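PDB 2QGM: succinoglycan biosynthesis protein from Bacillus cereus ATCC 14579, which is of unproven function but is probably a hydrolase related to the erythromycin esterases. Local coordinates for residues E113-G116 against N117-L121; I279-H282 against E283-A287. All coordinates share one frame; numbering follows the deposited sequence.

Overall arrangement
Contact 1 comes first along the chain, where the polypeptide leaves strand 108-111 and enters helix 115-127; contact 2 follows much later, inside helix 276-297. Their centres are about 17 Å apart and their nearest atoms about 6 Å, so they do not touch. Strand 108-111 and the neighbouring strand 166-171 run parallel at one end of the mixed eight-stranded sheet, and the chain around Asp171 joins the two contacts: its backbone bonds to Glu113 and Trp115, its carboxylate to His282. Trp115 also meets the ring of His289, further along helix 276-297. Helix 253-269 packs against both contacts, and strand 166-171, the outermost in this chain, lies next to both within the erythromycin esterase family region.

Contact 1: E113-G116 against N117-L121; sequences EDWG and NGLKL
Trp115 and Leu119, one helical turn apart, meet through the pyrrole side of the indole: Leu119 CD2 lies 3.8 Å from Trp115 NE1, and Leu119 CD1 is 4.1 Å from Trp115 CD1. The two side chains run at a slant to one another, and both methyls of the isobutyl fork lie close to NE1. With CG opposite the backbone N (chi1 -178°), the indole swings out from the first turn, where NE1 finds Thr259 of helix 253-269. A large ring with one N-H suits this place, since it packs against Ala258 and Ala262 of that helix while its single donor bonds to Thr259.

Glu113 turns back on its own chain. Its bend at chi2 brings OE1 round to the backbone, where Asp114 N donates to Glu113 OE1 at 2.9 Å, on the anti side and 30° out of the carboxylate plane. The same carboxylate stands against the amide group of Asn117, their planes 68° apart, while Glu113 CG packs on Asn117 CB at 3.6 Å. Glu113 OE2 is held by the backbone N of Lys137; a carboxylate suits this corner because its two oxygens serve both backbone donors at once.

This is the strand-to-helix corner of an alpha/beta fold, with Asp114 at the N-cap position. Its carboxylate turns to the backbone N of Lys173 and makes no capping bond; its carbonyl O starts the helical ladder, with Gly118 N donating to Asp114 O at 2.9 Å. Leu119 N bonds to Trp115 O in the next rung, whereas Lys120 N reaches Gly116 O only weakly, at 3.4 Å. A water gives that carbonyl a second donor, 2.8 Å from Gly116 O.

Contact 2: I279-H282 against E283-A287; sequences IKLH and EQYLA
His282 and Glu283 are neighbours in sequence whose side chains meet beside their helix, and His282 can be followed outward to see how. His282 CB sits 3.1 Å from Glu283 N, close because the two residues are adjacent. The first torsion sets CG opposite the backbone N (chi1 176°), which swings the imidazole along the helix toward its later residues. His282 ND1 donates to Glu283 OE2 at 2.7 Å; the oxygen lies in the ring plane, while the nitrogen approaches from above the carboxylate plane, 38° out of it. Beyond it, His282 CE1 meets Leu286 CD1 at 3.7 Å, a methyl from the next turn. The far nitrogen, NE2, is bonded to the carboxylate of Asp171, so each ring nitrogen has a carboxylate partner.

Glu283 reaches the ring because its chain bends at chi2, and its other oxygen, OE1, accepts from His309 ND1 and Ala324 N. A carboxylate suits this place because its two oxygens can serve the histidine and these further donors together.

On another side of the helix, Leu281 and Tyr285 lie alongside each other and point the same way. Leu281 CD2 is 3.8 Å from Tyr285 OH, and the carbonyl O of Leu281 stands 3.2 Å above one face of the phenol ring of Tyr285, displaced toward its rim. Tyr285 N bonds to Leu281 O, that same oxygen, at 2.9 Å. Helix 253-269 packs against this tyrosine, whose broad ring suits a helix-helix interface. The whole pattern is that of a regular alpha helix of i to i+4 bonds, carrying a His-carboxylate hydrogen bond on the side that meets Asp171 of strand 166-171.

Contact 1: E113-G116 against N117-L121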
# COMPACT_ATOMS: atom_id res chain seq x y z
N GLU A 113 4.85 1.75 -3.70
CA GLU A 113 5.72 1.73 -4.87
C GLU A 113 6.59 2.97 -4.68
O GLU A 113 6.16 3.94 -4.07
CB GLU A 113 4.88 1.83 -6.15
CG GLU A 113 5.67 1.93 -7.46
CD GLU A 113 6.64 0.78 -7.65
OE1 GLU A 113 7.85 0.96 -7.38
OE2 GLU A 113 6.19 -0.30 -8.08
N ASP A 114 7.81 2.93 -5.19
CA ASP A 114 8.72 4.05 -5.00
C ASP A 114 8.24 5.39 -5.56
O ASP A 114 7.61 5.46 -6.62
CB ASP A 114 10.11 3.72 -5.56
CG ASP A 114 10.75 2.52 -4.87
OD1 ASP A 114 10.40 2.24 -3.70
OD2 ASP A 114 11.60 1.85 -5.49
N TRP A 115 8.55 6.44 -4.82
CA TRP A 115 8.18 7.81 -5.16
C TRP A 115 8.39 8.11 -6.65
O TRP A 115 7.46 8.54 -7.35
CB TRP A 115 8.99 8.79 -4.29
CG TRP A 115 8.63 10.22 -4.56
CD1 TRP A 115 9.22 11.05 -5.46
CD2 TRP A 115 7.53 10.94 -4.00
NE1 TRP A 115 8.56 12.25 -5.50
CE2 TRP A 115 7.51 12.21 -4.61
CE3 TRP A 115 6.56 10.63 -3.04
CZ2 TRP A 115 6.55 13.18 -4.30
CZ3 TRP A 115 5.60 11.60 -2.72
CH2 TRP A 115 5.60 12.86 -3.35
N GLY A 116 9.60 7.87 -7.13
CA GLY A 116 9.93 8.11 -8.53
C GLY A 116 9.05 7.38 -9.53
O GLY A 116 8.66 7.95 -10.55
N ASN A 117 8.76 6.12 -9.24
CA ASN A 117 7.90 5.32 -10.11
C ASN A 117 6.51 5.93 -10.07
O ASN A 117 5.79 5.94 -11.07
CB ASN A 117 7.84 3.88 -9.61
CG ASN A 117 9.11 3.11 -9.94
OD1 ASN A 117 9.39 2.08 -9.33
ND2 ASN A 117 9.86 3.60 -10.92
N GLY A 118 6.15 6.46 -8.90
CA GLY A 118 4.85 7.09 -8.75
C GLY A 118 4.69 8.28 -9.67
O GLY A 118 3.63 8.45 -10.28
N LEU A 119 5.73 9.10 -9.78
CA LEU A 119 5.73 10.29 -10.64
C LEU A 119 5.44 9.88 -12.09
O LEU A 119 4.67 10.55 -12.78
CB LEU A 119 7.09 11.00 -10.56
CG LEU A 119 7.54 11.57 -9.21
CD1 LEU A 119 8.91 12.26 -9.34
CD2 LEU A 119 6.51 12.57 -8.70
N LYS A 120 6.05 8.78 -12.53
CA LYS A 120 5.87 8.30 -13.90
C LYS A 120 4.50 7.68 -14.09
O LYS A 120 3.89 7.82 -15.15
CB LYS A 120 6.96 7.29 -14.26
CG LYS A 120 8.38 7.82 -14.12
CD LYS A 120 9.41 6.73 -14.40
CE LYS A 120 10.82 7.17 -14.00
NZ LYS A 120 11.23 8.45 -14.64
N LEU A 121 4.01 6.97 -13.08
CA LEU A 121 2.69 6.34 -13.18
C LEU A 121 1.63 7.44 -13.17
O LEU A 121 0.61 7.33 -13.86
CB LEU A 121 2.46 5.36 -12.03
CG LEU A 121 3.14 4.01 -12.29
CD1 LEU A 121 3.33 3.25 -10.98
CD2 LEU A 121 2.30 3.22 -13.27
O HOH W 1 10.55 9.73 -11.52

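Contact 2: I279-H282 against E283-A287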
# COMPACT_ATOMS: atom_id res chain seq x y z
N ILE A 279 13.41 0.85 10.02
CA ILE A 279 12.07 0.35 9.73
C ILE A 279 11.04 1.34 10.25
O ILE A 279 10.05 1.62 9.58
CB ILE A 279 11.80 -1.00 10.42
CG1 ILE A 279 12.80 -2.04 9.91
CG2 ILE A 279 10.37 -1.45 10.15
CD1 ILE A 279 12.65 -2.38 8.44
N LYS A 280 11.26 1.87 11.44
CA LYS A 280 10.32 2.83 12.00
C LYS A 280 10.23 4.08 11.13
O LYS A 280 9.15 4.58 10.86
CB LYS A 280 10.73 3.22 13.42
CG LYS A 280 9.74 4.15 14.10
CD LYS A 280 10.28 4.64 15.43
CE LYS A 280 9.21 5.38 16.21
NZ LYS A 280 8.10 4.46 16.60
N LEU A 281 11.38 4.60 10.69
CA LEU A 281 11.37 5.78 9.84
C LEU A 281 10.69 5.47 8.51
O LEU A 281 9.89 6.26 8.00
CB LEU A 281 12.79 6.30 9.60
CG LEU A 281 13.46 7.01 10.79
CD1 LEU A 281 14.94 7.17 10.51
CD2 LEU A 281 12.81 8.36 11.05
N HIS A 282 11.00 4.31 7.94
CA HIS A 282 10.38 3.92 6.68
C HIS A 282 8.86 3.93 6.77
O HIS A 282 8.18 4.49 5.89
CB HIS A 282 10.87 2.53 6.26
CG HIS A 282 10.21 2.02 5.01
ND1 HIS A 282 9.09 1.22 5.05
CD2 HIS A 282 10.50 2.22 3.71
CE1 HIS A 282 8.72 0.94 3.81
NE2 HIS A 282 9.55 1.53 2.98
N GLU A 283 8.31 3.33 7.82
CA GLU A 283 6.85 3.27 7.99
C GLU A 283 6.28 4.66 8.26
O GLU A 283 5.19 5.01 7.79
CB GLU A 283 6.49 2.30 9.12
CG GLU A 283 6.93 0.86 8.88
CD GLU A 283 6.44 0.28 7.55
OE1 GLU A 283 5.21 0.14 7.36
OE2 GLU A 283 7.29 -0.03 6.69
N GLN A 284 7.03 5.45 9.01
CA GLN A 284 6.64 6.81 9.34
C GLN A 284 6.44 7.58 8.02
O GLN A 284 5.42 8.24 7.82
CB GLN A 284 7.76 7.44 10.17
CG GLN A 284 7.44 8.69 10.95
CD GLN A 284 8.53 8.97 11.97
OE1 GLN A 284 8.83 8.11 12.80
NE2 GLN A 284 9.12 10.16 11.91
N TYR A 285 7.41 7.47 7.12
CA TYR A 285 7.35 8.16 5.84
C TYR A 285 6.25 7.65 4.92
O TYR A 285 5.68 8.43 4.14
CB TYR A 285 8.72 8.11 5.15
CG TYR A 285 9.79 8.82 5.96
CD1 TYR A 285 9.45 9.87 6.81
CD2 TYR A 285 11.13 8.46 5.86
CE1 TYR A 285 10.43 10.55 7.55
CE2 TYR A 285 12.11 9.13 6.59
CZ TYR A 285 11.75 10.18 7.43
OH TYR A 285 12.72 10.86 8.14
N LEU A 286 5.93 6.36 4.99
CA LEU A 286 4.84 5.87 4.15
C LEU A 286 3.58 6.63 4.57
O LEU A 286 2.83 7.12 3.73
CB LEU A 286 4.61 4.37 4.37
CG LEU A 286 5.63 3.42 3.77
CD1 LEU A 286 5.20 1.98 4.08
CD2 LEU A 286 5.73 3.63 2.25
N ALA A 287 3.37 6.70 5.88
CA ALA A 287 2.22 7.40 6.44
C ALA A 287 2.24 8.88 6.09
O ALA A 287 1.21 9.44 5.71
CB ALA A 287 2.19 7.23 7.96